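Local coordinates for Alpha/beta hydrolase fold protein (Chitinophaga pinensis, PDB 4PW0) that is of unknown specific function but probably acts as a serine-type hydrolase, as expected of the alpha/beta hydrolase fold, at residues A[19-28]-A[91-99]. Numbering follows the deposited sequence. Where two conformers were deposited one is given.
Sequences IEVNGTRYAY and DALEFITAL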
ATOM      1  N   ILE A  19     -17.880  -3.064 -31.391  1.00 25.90           N
ATOM      2  CA  ILE A  19     -19.171  -2.387 -31.249  1.00 26.20           C
ATOM      3  C   ILE A  19     -19.136  -1.038 -31.945  1.00 26.91           C
ATOM      4  O   ILE A  19     -18.183  -0.261 -31.779  1.00 26.12           O
ATOM      5  CB  ILE A  19     -19.666  -2.273 -29.795  1.00 27.33           C
ATOM      6  CG1 ILE A  19     -21.094  -1.699 -29.750  1.00 31.67           C
ATOM      7  CG2 ILE A  19     -18.727  -1.426 -28.933  1.00 26.57           C
ATOM      8  CD1 ILE A  19     -21.758  -1.851 -28.402  1.00 33.05           C
ATOM      9  N   GLU A  20     -20.157  -0.781 -32.776  1.00 27.90           N
ATOM     10  CA  GLU A  20     -20.247   0.449 -33.542  0.50 28.51           C
ATOM     11  C   GLU A  20     -21.063   1.455 -32.737  1.00 27.56           C
ATOM     12  O   GLU A  20     -22.187   1.140 -32.287  1.00 32.13           O
ATOM     13  CB  GLU A  20     -20.896   0.170 -34.904  0.50 31.83           C
ATOM     14  CG  GLU A  20     -20.222  -0.937 -35.730  0.50 37.43           C
ATOM     15  CD  GLU A  20     -19.112  -0.430 -36.638  0.50 38.47           C
ATOM     16  OE1 GLU A  20     -19.086   0.780 -36.938  0.50 57.79           O
ATOM     17  OE2 GLU A  20     -18.263  -1.240 -37.075  0.50 42.32           O
ATOM     18  N   VAL A  21     -20.492   2.648 -32.533  1.00 27.96           N
ATOM     19  CA  VAL A  21     -21.062   3.686 -31.662  1.00 29.43           C
ATOM     20  C   VAL A  21     -20.858   5.059 -32.311  1.00 30.18           C
ATOM     21  O   VAL A  21     -19.717   5.470 -32.511  1.00 30.00           O
ATOM     22  CB  VAL A  21     -20.272   3.718 -30.313  1.00 34.11           C
ATOM     23  CG1 VAL A  21     -20.904   4.690 -29.351  1.00 40.28           C
ATOM     24  CG2 VAL A  21     -20.206   2.335 -29.657  1.00 36.06           C
ATOM     25  N   ASN A  22     -21.922   5.754 -32.715  1.00 33.38           N
ATOM     26  CA  ASN A  22     -21.765   7.124 -33.223  0.60 35.57           C
ATOM     27  C   ASN A  22     -20.686   7.206 -34.322  1.00 33.78           C
ATOM     28  O   ASN A  22     -19.844   8.128 -34.323  1.00 33.80           O
ATOM     29  CB  ASN A  22     -21.430   8.063 -32.038  0.60 44.09           C
ATOM     30  CG  ASN A  22     -21.366   9.537 -32.417  0.60 53.67           C
ATOM     31  OD1 ASN A  22     -22.066  10.010 -33.323  0.60 62.34           O
ATOM     32  ND2 ASN A  22     -20.525  10.284 -31.693  0.60 46.86           N
ATOM     33  N   GLY A  23     -20.683   6.232 -35.237  1.00 33.55           N
ATOM     34  CA  GLY A  23     -19.753   6.204 -36.354  1.00 32.85           C
ATOM     35  C   GLY A  23     -18.336   5.668 -36.088  1.00 29.86           C
ATOM     36  O   GLY A  23     -17.481   5.742 -36.938  1.00 31.28           O
ATOM     37  N   THR A  24     -18.079   5.154 -34.898  1.00 26.92           N
ATOM     38  CA  THR A  24     -16.760   4.618 -34.548  1.00 26.79           C
ATOM     39  C   THR A  24     -16.918   3.132 -34.170  1.00 23.48           C
ATOM     40  O   THR A  24     -17.830   2.768 -33.384  1.00 27.09           O
ATOM     41  CB  THR A  24     -16.192   5.404 -33.330  1.00 24.62           C
ATOM     42  OG1 THR A  24     -16.052   6.798 -33.670  1.00 27.64           O
ATOM     43  CG2 THR A  24     -14.882   4.822 -32.858  1.00 28.15           C
ATOM     44  N   ARG A  25     -16.004   2.303 -34.666  1.00 25.07           N
ATOM     45  CA  ARG A  25     -15.929   0.892 -34.291  0.60 24.30           C
ATOM     46  C   ARG A  25     -14.936   0.786 -33.140  1.00 23.18           C
ATOM     47  O   ARG A  25     -13.765   1.097 -33.331  1.00 26.99           O
ATOM     48  CB  ARG A  25     -15.402   0.035 -35.448  0.60 28.03           C
ATOM     49  CG  ARG A  25     -15.004  -1.394 -35.066  0.60 34.63           C
ATOM     50  CD  ARG A  25     -13.885  -2.031 -35.919  0.60 37.54           C
ATOM     51  NE  ARG A  25     -12.783  -1.120 -36.274  0.60 44.36           N
ATOM     52  CZ  ARG A  25     -11.589  -1.487 -36.761  0.60 49.77           C
ATOM     53  NH1 ARG A  25     -11.238  -2.775 -36.885  0.60 42.26           N
ATOM     54  NH2 ARG A  25     -10.692  -0.540 -37.066  0.60 64.67           N
ATOM     55  N   TYR A  26     -15.414   0.405 -31.960  1.00 23.20           N
ATOM     56  CA  TYR A  26     -14.554   0.152 -30.783  1.00 20.66           C
ATOM     57  C   TYR A  26     -14.262  -1.327 -30.651  1.00 21.89           C
ATOM     58  O   TYR A  26     -15.197  -2.147 -30.620  1.00 23.59           O
ATOM     59  CB  TYR A  26     -15.206   0.670 -29.514  1.00 21.05           C
ATOM     60  CG  TYR A  26     -15.282   2.172 -29.417  1.00 19.85           C
ATOM     61  CD1 TYR A  26     -14.244   2.919 -28.850  1.00 21.46           C
ATOM     62  CD2 TYR A  26     -16.395   2.856 -29.861  1.00 24.04           C
ATOM     63  CE1 TYR A  26     -14.322   4.281 -28.761  1.00 22.90           C
ATOM     64  CE2 TYR A  26     -16.484   4.243 -29.759  1.00 23.32           C
ATOM     65  CZ  TYR A  26     -15.448   4.959 -29.190  1.00 22.54           C
ATOM     66  OH  TYR A  26     -15.454   6.338 -29.117  1.00 23.90           O
ATOM     67  N   ALA A  27     -12.968  -1.647 -30.545  1.00 20.39           N
ATOM     68  CA  ALA A  27     -12.498  -2.979 -30.283  1.00 20.92           C
ATOM     69  C   ALA A  27     -12.318  -3.184 -28.761  1.00 20.00           C
ATOM     70  O   ALA A  27     -11.785  -2.318 -28.051  1.00 20.25           O
ATOM     71  CB  ALA A  27     -11.170  -3.229 -30.996  1.00 21.64           C
ATOM     72  N   TYR A  28     -12.752  -4.343 -28.264  1.00 18.62           N
ATOM     73  CA  TYR A  28     -12.680  -4.623 -26.853  1.00 18.70           C
ATOM     74  C   TYR A  28     -12.671  -6.106 -26.592  1.00 21.03           C
ATOM     75  O   TYR A  28     -12.942  -6.924 -27.492  1.00 21.79           O
ATOM     76  CB  TYR A  28     -13.835  -3.951 -26.111  1.00 19.11           C
ATOM     77  CG  TYR A  28     -15.190  -4.590 -26.359  1.00 21.10           C
ATOM     78  CD1 TYR A  28     -15.923  -4.268 -27.496  1.00 22.37           C
ATOM     79  CD2 TYR A  28     -15.736  -5.499 -25.465  1.00 21.92           C
ATOM     80  CE1 TYR A  28     -17.188  -4.839 -27.707  1.00 23.49           C
ATOM     81  CE2 TYR A  28     -16.967  -6.084 -25.684  1.00 26.33           C
ATOM     82  CZ  TYR A  28     -17.686  -5.723 -26.805  1.00 24.89           C
ATOM     83  OH  TYR A  28     -18.921  -6.329 -27.003  1.00 31.89           O
ATOM     84  N   ASP A  91     -15.280   9.929 -25.334  1.00 19.26           N
ATOM     85  CA  ASP A  91     -15.297   8.783 -26.240  1.00 19.63           C
ATOM     86  C   ASP A  91     -15.440   7.466 -25.473  1.00 20.53           C
ATOM     87  O   ASP A  91     -16.242   6.580 -25.807  1.00 21.75           O
ATOM     88  CB  ASP A  91     -14.066   8.744 -27.132  1.00 21.81           C
ATOM     89  CG  ASP A  91     -13.981   9.942 -28.113  1.00 21.89           C
ATOM     90  OD1 ASP A  91     -15.073  10.576 -28.395  1.00 26.62           O
ATOM     91  OD2 ASP A  91     -12.871  10.235 -28.628  1.00 21.43           O
ATOM     92  N   ALA A  92     -14.672   7.322 -24.394  1.00 19.34           N
ATOM     93  CA  ALA A  92     -14.806   6.138 -23.600  1.00 19.66           C
ATOM     94  C   ALA A  92     -16.212   5.956 -23.048  1.00 20.46           C
ATOM     95  O   ALA A  92     -16.738   4.863 -22.996  1.00 21.21           O
ATOM     96  CB  ALA A  92     -13.788   6.117 -22.447  1.00 18.38           C
ATOM     97  N   LEU A  93     -16.812   7.046 -22.602  1.00 20.10           N
ATOM     98  CA  LEU A  93     -18.153   6.990 -22.072  1.00 21.50           C
ATOM     99  C   LEU A  93     -19.181   6.569 -23.123  1.00 22.09           C
ATOM    100  O   LEU A  93     -20.078   5.794 -22.804  1.00 24.92           O
ATOM    101  CB  LEU A  93     -18.527   8.345 -21.472  1.00 22.34           C
ATOM    102  CG  LEU A  93     -17.956   8.634 -20.084  1.00 23.60           C
ATOM    103  CD1 LEU A  93     -18.098  10.125 -19.754  1.00 25.77           C
ATOM    104  CD2 LEU A  93     -18.620   7.766 -19.041  1.00 24.21           C
ATOM    105  N   GLU A  94     -19.023   7.020 -24.366  1.00 22.51           N
ATOM    106  CA  GLU A  94     -19.975   6.600 -25.418  0.70 24.15           C
ATOM    107  C   GLU A  94     -19.851   5.083 -25.630  1.00 24.25           C
ATOM    108  O   GLU A  94     -20.840   4.378 -25.805  1.00 25.70           O
ATOM    109  CB  GLU A  94     -19.831   7.423 -26.718  0.70 27.76           C
ATOM    110  CG  GLU A  94     -18.677   7.092 -27.653  0.70 26.35           C
ATOM    111  CD  GLU A  94     -18.668   7.830 -28.988  0.70 27.05           C
ATOM    112  OE1 GLU A  94     -19.567   8.676 -29.227  0.70 31.51           O
ATOM    113  OE2 GLU A  94     -17.731   7.580 -29.793  0.70 23.53           O
ATOM    114  N   PHE A  95     -18.631   4.567 -25.574  1.00 21.89           N
ATOM    115  CA  PHE A  95     -18.374   3.147 -25.708  1.00 22.16           C
ATOM    116  C   PHE A  95     -18.988   2.353 -24.579  1.00 24.00           C
ATOM    117  O   PHE A  95     -19.682   1.362 -24.820  1.00 24.38           O
ATOM    118  CB  PHE A  95     -16.849   2.893 -25.798  1.00 20.86           C
ATOM    119  CG  PHE A  95     -16.443   1.485 -25.497  1.00 21.60           C
ATOM    120  CD1 PHE A  95     -16.755   0.438 -26.345  1.00 23.39           C
ATOM    121  CD2 PHE A  95     -15.748   1.196 -24.319  1.00 21.40           C
ATOM    122  CE1 PHE A  95     -16.401  -0.852 -26.023  1.00 23.35           C
ATOM    123  CE2 PHE A  95     -15.402  -0.089 -24.001  1.00 23.07           C
ATOM    124  CZ  PHE A  95     -15.745  -1.129 -24.845  1.00 21.27           C
ATOM    125  N   ILE A  96     -18.729   2.760 -23.341  1.00 21.53           N
ATOM    126  CA  ILE A  96     -19.157   1.999 -22.178  1.00 23.56           C
ATOM    127  C   ILE A  96     -20.695   1.992 -22.127  1.00 27.38           C
ATOM    128  O   ILE A  96     -21.322   0.959 -21.875  1.00 26.81           O
ATOM    129  CB  ILE A  96     -18.586   2.632 -20.906  1.00 21.96           C
ATOM    130  CG1 ILE A  96     -17.051   2.516 -20.891  1.00 22.11           C
ATOM    131  CG2 ILE A  96     -19.193   1.988 -19.686  1.00 26.31           C
ATOM    132  CD1 ILE A  96     -16.404   3.445 -19.879  1.00 22.47           C
ATOM    133  N   THR A  97     -21.277   3.164 -22.404  1.00 26.86           N
ATOM    134  CA  THR A  97     -22.728   3.250 -22.386  0.60 28.65           C
ATOM    135  C   THR A  97     -23.355   2.432 -23.533  1.00 29.01           C
ATOM    136  O   THR A  97     -24.419   1.816 -23.309  1.00 29.98           O
ATOM    137  CB  THR A  97     -23.211   4.698 -22.346  0.60 22.54           C
ATOM    138  OG1 THR A  97     -22.628   5.435 -23.421  0.60 29.29           O
ATOM    139  CG2 THR A  97     -22.846   5.322 -21.032  0.60 25.09           C
ATOM    140  N   ALA A  98     -22.688   2.333 -24.687  1.00 26.58           N
ATOM    141  CA  ALA A  98     -23.169   1.482 -25.798  1.00 27.16           C
ATOM    142  C   ALA A  98     -23.211   0.009 -25.421  1.00 29.21           C
ATOM    143  O   ALA A  98     -24.040  -0.742 -25.940  1.00 31.46           O
ATOM    144  CB  ALA A  98     -22.367   1.690 -27.058  1.00 28.86           C
ATOM    145  N   LEU A  99     -22.319  -0.416 -24.515  1.00 28.07           N
ATOM    146  CA  LEU A  99     -22.357  -1.789 -24.000  1.00 26.27           C
ATOM    147  C   LEU A  99     -23.486  -2.033 -22.980  1.00 27.38           C
ATOM    148  O   LEU A  99     -23.696  -3.162 -22.526  1.00 31.27           O
ATOM    149  CB  LEU A  99     -21.025  -2.166 -23.349  1.00 27.50           C
ATOM    150  CG  LEU A  99     -19.806  -2.309 -24.243  1.00 28.95           C
ATOM    151  CD1 LEU A  99     -18.632  -2.643 -23.334  1.00 30.89           C
ATOM    152  CD2 LEU A  99     -20.010  -3.393 -25.284  1.00 31.71           C
TER
HETATM  153  O   HOH W   1     -17.796   8.214 -32.324  1.00 33.08           O
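Tyr26 and Phe95 meet where the N-terminal beta hairpin at the edge of the alpha/beta hydrolase sheet lies against helix 85-98. CB of Phe95 sits over the ring of Tyr26 in a CH-pi contact, 3.9 Å from the centroid, while CG2 of Thr24 lies on the opposite face. Turned anti to the backbone N (chi1 161°), the Phe95 side chain brings its CZ to 3.6 Å from CB of Tyr28 and its edge against CG2 of Ile19; Phe69 stacks on the Phe95 ring. CD2 of Leu99 touches Tyr28 at CZ and OH, 3.6 Å from OH, and Val21 CG2 packs tightly on Ala98 CB, at 3.4 Å.

Toward the type I' turn the contact becomes polar. Glu94 leaves the helix with CG between its backbone N and carbonyl carbon (chi1 78°), then runs extended to the hairpin. Tyr26 OH donates to the anti lone pair of Glu94 OE2 (2.7 Å), with ring and carboxylate nearly perpendicular. A phenylalanine in place of Tyr26 would probably leave Glu94 OE2 without its phenol donor and the carboxylate freer to turn. A water bridges Glu94 OE2, Asn22 O and Thr24 OG1. Asn22 ND2 donates to the syn lone pair of Glu94 OE1 at 3.1 Å, with an N-H...O angle of 157°.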